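Local coordinates for protein methyl transferase from Methanosarcina acetivorans (PDB 6MRO) that binds S-adenosyl-L-homocysteine and two calcium ions and is probably an S-adenosylmethionine-dependent methyltransferase of Rossmann-like fold, at residues A[35-40]-A[98-103]; A[140-145]-A[184-189]. The protein carries 1 engineered substitution. All coordinates share one frame; numbering follows the deposited sequence.

Interaction 1 (A[35-40]-A[98-103]); sequences RALDIG and DEFDIV. With SAH (S-adenosyl-L-homocysteine), chain B.
A36 and L37 pair in parallel with I102 and V103, joining strands 35-39 and 100-106, neighbours in the middle of the Rossmann-like methyltransferase sheet. Backbone bonds set the register: I102 N donates to R35 O, and L37 N to I102 O at 2.9 Å. Where the chain turns at D101, its carboxylate adds to the backbone bonds: OD1 accepts from R35 N at 2.7 Å through the anti lone pair, 168° at the hydrogen.

Apolar packing differs on the two faces. A36 CB meets I102 CB at 4.0 Å, A36 being small enough to sit under helix 45-51; on the other face L37 CB lies centrally over the F100 ring, a CH-pi contact 3.6 Å from the centroid. The extended chain of R35, CG anti to the backbone N (chi1 -154°), carries the guanidinium past the ring, planes 46° apart, with F100 CZ over one face. At its edge NH1 forms a long salt bridge to E99 OE2, 3.4 Å. An alanine in place of this arginine is likely to leave E99 without this counter-charge and the F100 rim less covered. Beyond the strand, G40, lacking a CB to strike the ligand ribose, accepts through its O from the S-adenosyl-L-homocysteine N at 2.7 Å.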
loop_
_atom_site.group_PDB
_atom_site.type_symbol
_atom_site.label_atom_id
_atom_site.label_comp_id
_atom_site.label_asym_id
_atom_site.label_seq_id
_atom_site.Cartn_x
_atom_site.Cartn_y
_atom_site.Cartn_z
ATOM N N ARG A 35 14.383 -2.022 -5.252
ATOM C CA ARG A 35 13.284 -1.688 -6.155
ATOM C C ARG A 35 11.963 -1.848 -5.410
ATOM O O ARG A 35 11.689 -2.908 -4.847
ATOM C CB ARG A 35 13.290 -2.563 -7.411
ATOM C CG ARG A 35 12.616 -1.850 -8.576
ATOM C CD ARG A 35 12.280 -2.728 -9.794
ATOM N NE ARG A 35 11.338 -2.003 -10.651
ATOM C CZ ARG A 35 10.829 -2.454 -11.791
ATOM N NH1 ARG A 35 11.174 -3.641 -12.254
ATOM N NH2 ARG A 35 9.983 -1.702 -12.477
ATOM N N ALA A 36 11.142 -0.797 -5.406
ATOM C CA ALA A 36 9.942 -0.797 -4.577
ATOM C C ALA A 36 8.717 -0.510 -5.429
ATOM O O ALA A 36 8.772 0.328 -6.331
ATOM C CB ALA A 36 10.035 0.241 -3.453
ATOM N N LEU A 37 7.615 -1.197 -5.124
ATOM C CA LEU A 37 6.322 -0.945 -5.756
ATOM C C LEU A 37 5.303 -0.494 -4.712
ATOM O O LEU A 37 5.096 -1.175 -3.707
ATOM C CB LEU A 37 5.825 -2.211 -6.455
ATOM C CG LEU A 37 4.417 -2.162 -7.054
ATOM C CD1 LEU A 37 4.406 -1.310 -8.318
ATOM C CD2 LEU A 37 3.996 -3.575 -7.415
ATOM N N ASP A 38 4.651 0.629 -4.960
ATOM C CA ASP A 38 3.564 1.098 -4.103
ATOM C C ASP A 38 2.271 0.772 -4.843
ATOM O O ASP A 38 1.968 1.399 -5.859
ATOM C CB ASP A 38 3.698 2.599 -3.817
ATOM C CG ASP A 38 2.603 3.130 -2.881
ATOM O OD1 ASP A 38 1.576 2.455 -2.711
ATOM O OD2 ASP A 38 2.764 4.241 -2.319
ATOM N N ILE A 39 1.530 -0.243 -4.366
ATOM C CA ILE A 39 0.314 -0.686 -5.048
ATOM C C ILE A 39 -0.861 0.148 -4.544
ATOM O O ILE A 39 -1.047 0.319 -3.333
ATOM C CB ILE A 39 0.082 -2.202 -4.852
ATOM C CG1 ILE A 39 0.117 -2.613 -3.387
ATOM C CG2 ILE A 39 1.129 -3.016 -5.612
ATOM C CD1 ILE A 39 -0.249 -4.120 -3.174
ATOM N N GLY A 40 -1.634 0.703 -5.476
ATOM C CA GLY A 40 -2.681 1.642 -5.105
ATOM C C GLY A 40 -2.083 2.900 -4.507
ATOM O O GLY A 40 -2.481 3.327 -3.424
ATOM N N ASP A 98 9.252 -11.833 -9.770
ATOM C CA ASP A 98 10.452 -11.687 -8.940
ATOM C C ASP A 98 11.199 -10.395 -9.274
ATOM O O ASP A 98 12.400 -10.389 -9.539
ATOM C CB ASP A 98 11.376 -12.900 -9.096
ATOM C CG ASP A 98 10.670 -14.222 -8.828
ATOM O OD1 ASP A 98 9.809 -14.288 -7.933
ATOM O OD2 ASP A 98 10.985 -15.210 -9.524
ATOM N N GLU A 99 10.475 -9.284 -9.284
ATOM C CA GLU A 99 11.067 -8.015 -9.691
ATOM C C GLU A 99 11.332 -7.054 -8.541
ATOM O O GLU A 99 12.352 -6.357 -8.547
ATOM C CB GLU A 99 10.167 -7.332 -10.723
ATOM C CG GLU A 99 10.320 -7.911 -12.110
ATOM C CD GLU A 99 11.761 -7.912 -12.565
ATOM O OE1 GLU A 99 12.265 -8.986 -12.967
ATOM O OE2 GLU A 99 12.391 -6.838 -12.509
ATOM N N PHE A 100 10.453 -6.994 -7.548
ATOM C CA PHE A 100 10.513 -5.947 -6.532
ATOM C C PHE A 100 11.079 -6.473 -5.218
ATOM O O PHE A 100 10.689 -7.546 -4.751
ATOM C CB PHE A 100 9.118 -5.349 -6.304
ATOM C CG PHE A 100 8.618 -4.560 -7.474
ATOM C CD1 PHE A 100 7.724 -5.118 -8.367
ATOM C CD2 PHE A 100 9.071 -3.269 -7.696
ATOM C CE1 PHE A 100 7.275 -4.388 -9.472
ATOM C CE2 PHE A 100 8.643 -2.545 -8.808
ATOM C CZ PHE A 100 7.738 -3.100 -9.686
ATOM N N ASP A 101 11.999 -5.702 -4.630
ATOM C CA ASP A 101 12.484 -5.969 -3.276
ATOM C C ASP A 101 11.450 -5.621 -2.204
ATOM O O ASP A 101 11.462 -6.208 -1.115
ATOM C CB ASP A 101 13.754 -5.162 -3.028
ATOM C CG ASP A 101 14.827 -5.476 -4.020
ATOM O OD1 ASP A 101 15.141 -4.607 -4.861
ATOM O OD2 ASP A 101 15.352 -6.610 -3.960
ATOM N N ILE A 102 10.593 -4.638 -2.474
ATOM C CA ILE A 102 9.623 -4.117 -1.514
ATOM C C ILE A 102 8.316 -3.887 -2.252
ATOM O O ILE A 102 8.319 -3.327 -3.358
ATOM C CB ILE A 102 10.088 -2.786 -0.887
ATOM C CG1 ILE A 102 11.421 -2.922 -0.159
ATOM C CG2 ILE A 102 8.996 -2.174 0.003
ATOM C CD1 ILE A 102 12.348 -1.732 -0.437
ATOM N N VAL A 103 7.203 -4.323 -1.658
ATOM C CA VAL A 103 5.877 -3.830 -2.028
ATOM C C VAL A 103 5.276 -3.163 -0.799
ATOM O O VAL A 103 5.232 -3.777 0.277
ATOM C CB VAL A 103 4.942 -4.944 -2.531
ATOM C CG1 VAL A 103 3.521 -4.380 -2.761
ATOM C CG2 VAL A 103 5.493 -5.573 -3.828
HETATM N N SAH B . -1.972 4.544 -1.041
HETATM C CA SAH B . -2.626 5.856 -1.206
HETATM C CB SAH B . -4.073 5.679 -1.650
HETATM C CG SAH B . -4.875 4.725 -0.764
HETATM S SD SAH B . -6.635 4.664 -1.173
HETATM C C SAH B . -2.582 6.678 0.072
HETATM O O SAH B . -2.169 6.181 1.131
HETATM O OXT SAH B . -2.975 7.855 0.058
HETATM C "C5'" SAH B . -6.585 3.142 -2.170
HETATM C "C4'" SAH B . -6.068 3.376 -3.591
HETATM O "O4'" SAH B . -6.076 2.139 -4.293
HETATM C "C3'" SAH B . -6.875 4.371 -4.423
HETATM O "O3'" SAH B . -5.976 5.360 -4.902
HETATM C "C2'" SAH B . -7.476 3.516 -5.530
HETATM O "O2'" SAH B . -7.635 4.178 -6.776
HETATM C "C1'" SAH B . -6.482 2.371 -5.626
HETATM N N9 SAH B . -7.012 1.109 -6.154
HETATM C C8 SAH B . -8.174 0.456 -5.802
HETATM N N7 SAH B . -8.239 -0.693 -6.497
HETATM C C5 SAH B . -7.128 -0.792 -7.266
HETATM C C6 SAH B . -6.682 -1.750 -8.172
HETATM N N6 SAH B . -7.401 -2.837 -8.418
HETATM N N1 SAH B . -5.487 -1.558 -8.815
HETATM C C2 SAH B . -4.727 -0.430 -8.565
HETATM N N3 SAH B . -5.170 0.529 -7.680
HETATM C C4 SAH B . -6.347 0.330 -7.038
#

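Interaction 2 (A[140-145]-A[184-189]); sequences SDKEPG and RRQAYL. With CA (calcium ion), chain C; CA (calcium ion), chain D.
S140 OG is gripped by two waters that tie the loop to strand 184-193. It donates to water 1, 2.8 Å away, which passes a bond on to A187 O, while water 2 donates to OG and also to Q186 OE1. The torsion that places OG between the backbone N and the carbonyl carbon (chi1 56°) sets it beside the Q186 backbone, where it meets both waters; serine suits the place, its short hydroxyl both donating and accepting. S140 N donates to Q186 O at 3.1 Å; the bond is nearly straight (169° at the hydrogen), though the donor lies above the carbonyl plane.

S140 CB rests over the centre of the Y188 ring, a CH-pi contact 3.6 Å from the centroid. At the ring's edge water 3 joins Y188 OH to D141 O, and K142 passes the hydroxyl to reach a salt bridge with D173.

D141 points away from the strand: OD1 and OD2 chelate one calcium ion, and OD2 bridges to the other at 2.4 Å. OD1 also accepts from E143 N, an Asx turn; E143 O, G145 O, water 4, E146 and E148 complete the first site. The loop leaves strand 132-139 beside strand 184-193, with Y188 packed against helix 155-162 and strand 167-177.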
loop_
_atom_site.group_PDB
_atom_site.type_symbol
_atom_site.label_atom_id
_atom_site.label_comp_id
_atom_site.label_asym_id
_atom_site.label_seq_id
_atom_site.Cartn_x
_atom_site.Cartn_y
_atom_site.Cartn_z
ATOM N N SER A 140 -7.565 -1.426 11.936
ATOM C CA SER A 140 -7.583 -2.632 12.750
ATOM C C SER A 140 -8.998 -2.964 13.211
ATOM O O SER A 140 -9.817 -2.079 13.492
ATOM C CB SER A 140 -6.658 -2.497 13.966
ATOM O OG SER A 140 -6.969 -1.363 14.753
ATOM N N ASP A 141 -9.265 -4.262 13.299
ATOM C CA ASP A 141 -10.551 -4.807 13.713
ATOM C C ASP A 141 -10.313 -5.689 14.930
ATOM O O ASP A 141 -9.773 -6.798 14.812
ATOM C CB ASP A 141 -11.187 -5.596 12.571
ATOM C CG ASP A 141 -12.490 -6.260 12.953
ATOM O OD1 ASP A 141 -12.949 -6.134 14.110
ATOM O OD2 ASP A 141 -13.073 -6.921 12.065
ATOM N N LYS A 142 -10.711 -5.196 16.093
ATOM C CA LYS A 142 -10.668 -5.988 17.310
ATOM C C LYS A 142 -12.063 -6.238 17.866
ATOM O O LYS A 142 -12.194 -6.651 19.023
ATOM C CB LYS A 142 -9.787 -5.302 18.355
ATOM C CG LYS A 142 -8.367 -5.008 17.853
ATOM C CD LYS A 142 -7.737 -3.871 18.643
ATOM C CE LYS A 142 -6.242 -3.772 18.391
ATOM N NZ LYS A 142 -5.631 -2.720 19.261
ATOM N N GLU A 143 -13.122 -5.999 17.065
ATOM C CA GLU A 143 -14.458 -6.190 17.615
ATOM C C GLU A 143 -15.058 -7.495 17.123
ATOM O O GLU A 143 -14.970 -7.800 15.926
ATOM C CB GLU A 143 -15.370 -5.026 17.248
ATOM C CG GLU A 143 -14.994 -3.740 17.960
ATOM C CD GLU A 143 -16.012 -3.330 19.007
ATOM O OE1 GLU A 143 -15.630 -2.570 19.926
ATOM O OE2 GLU A 143 -17.179 -3.772 18.917
ATOM N N PRO A 144 -15.679 -8.274 18.011
ATOM C CA PRO A 144 -16.248 -9.563 17.590
ATOM C C PRO A 144 -17.418 -9.363 16.639
ATOM O O PRO A 144 -18.198 -8.417 16.775
ATOM C CB PRO A 144 -16.696 -10.201 18.912
ATOM C CG PRO A 144 -16.845 -9.055 19.871
ATOM C CD PRO A 144 -15.836 -8.027 19.459
ATOM N N GLY A 145 -17.528 -10.263 15.666
ATOM C CA GLY A 145 -18.522 -10.136 14.623
ATOM C C GLY A 145 -18.043 -9.226 13.506
ATOM O O GLY A 145 -17.004 -8.571 13.592
ATOM N N ARG A 184 -6.445 10.320 13.614
ATOM C CA ARG A 184 -5.583 9.188 13.922
ATOM C C ARG A 184 -6.496 8.005 14.210
ATOM O O ARG A 184 -7.262 8.025 15.180
ATOM C CB ARG A 184 -4.667 9.505 15.102
ATOM C CG ARG A 184 -3.643 10.597 14.809
ATOM C CD ARG A 184 -3.511 11.513 16.005
ATOM N NE ARG A 184 -2.164 12.059 16.152
ATOM C CZ ARG A 184 -1.888 13.332 16.421
ATOM N NH1 ARG A 184 -2.871 14.207 16.587
ATOM N NH2 ARG A 184 -0.624 13.723 16.541
ATOM N N ARG A 185 -6.438 7.000 13.344
ATOM C CA ARG A 185 -7.266 5.807 13.433
ATOM C C ARG A 185 -6.387 4.630 13.834
ATOM O O ARG A 185 -5.247 4.523 13.372
ATOM C CB ARG A 185 -7.938 5.511 12.090
ATOM C CG ARG A 185 -8.903 6.581 11.608
ATOM C CD ARG A 185 -10.333 6.235 11.976
ATOM N NE ARG A 185 -10.601 4.796 11.895
ATOM C CZ ARG A 185 -11.369 4.225 10.970
ATOM N NH1 ARG A 185 -11.566 2.913 10.984
ATOM N NH2 ARG A 185 -11.945 4.966 10.029
ATOM N N GLN A 186 -6.912 3.756 14.694
ATOM C CA GLN A 186 -6.166 2.559 15.074
ATOM C C GLN A 186 -5.975 1.658 13.861
ATOM O O GLN A 186 -6.901 1.424 13.082
ATOM C CB GLN A 186 -6.889 1.786 16.179
ATOM C CG GLN A 186 -6.776 2.426 17.554
ATOM C CD GLN A 186 -7.361 1.550 18.623
ATOM O OE1 GLN A 186 -8.110 0.614 18.328
ATOM N NE2 GLN A 186 -7.031 1.841 19.884
ATOM N N ALA A 187 -4.768 1.135 13.716
ATOM C CA ALA A 187 -4.389 0.478 12.476
ATOM C C ALA A 187 -3.475 -0.704 12.783
ATOM O O ALA A 187 -2.946 -0.844 13.893
ATOM C CB ALA A 187 -3.703 1.467 11.522
ATOM N N TYR A 188 -3.314 -1.565 11.776
ATOM C CA TYR A 188 -2.354 -2.661 11.787
ATOM C C TYR A 188 -1.302 -2.447 10.709
ATOM O O TYR A 188 -1.620 -2.013 9.596
ATOM C CB TYR A 188 -3.029 -4.010 11.536
ATOM C CG TYR A 188 -3.680 -4.611 12.749
ATOM C CD1 TYR A 188 -3.083 -4.517 13.997
ATOM C CD2 TYR A 188 -4.903 -5.279 12.647
ATOM C CE1 TYR A 188 -3.676 -5.074 15.113
ATOM C CE2 TYR A 188 -5.503 -5.840 13.755
ATOM C CZ TYR A 188 -4.884 -5.729 14.990
ATOM O OH TYR A 188 -5.486 -6.277 16.103
ATOM N N LEU A 189 -0.053 -2.782 11.028
ATOM C CA LEU A 189 1.017 -2.837 10.037
ATOM C C LEU A 189 1.515 -4.273 9.956
ATOM O O LEU A 189 2.025 -4.820 10.943
ATOM C CB LEU A 189 2.163 -1.894 10.386
ATOM C CG LEU A 189 3.310 -1.930 9.367
ATOM C CD1 LEU A 189 2.908 -1.209 8.085
ATOM C CD2 LEU A 189 4.580 -1.340 9.966
HETATM CA CA CA C . -14.992 -7.658 13.458
HETATM CA CA CA D . -13.244 -7.554 9.798
HETATM O O HOH W 1 -4.527 -1.155 16.092
HETATM O O HOH W 2 -9.391 -0.810 16.226
HETATM O O HOH W 3 -7.496 -8.018 15.744
HETATM O O HOH W 4 -13.612 -9.485 13.923
HETATM O O HOH W 5 -14.804 -5.765 9.745
HETATM O O HOH W 6 -13.104 -7.474 7.339
#

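Overall arrangement
Both contacts reach the same seven-stranded mixed sheet, on opposite sides of the chain's centre, with their own centres about 25 Å apart and nearest atoms about 9 Å apart. They follow in series: interaction 1 closes at residue 103 before interaction 2 opens at 140. Strand 132-139 lies between them, next to strand 100-106 on one side and the antiparallel strand 184-193 on the other, and it runs directly into the calcium-binding loop. Interaction 1 belongs to the parallel part of the sheet, where the 35-40 segment leads into the S-adenosyl-L-homocysteine pocket; interaction 2 joins a loop to the antiparallel strand 184-193. One sheet therefore carries the cofactor-product site and the two-calcium site at separate places.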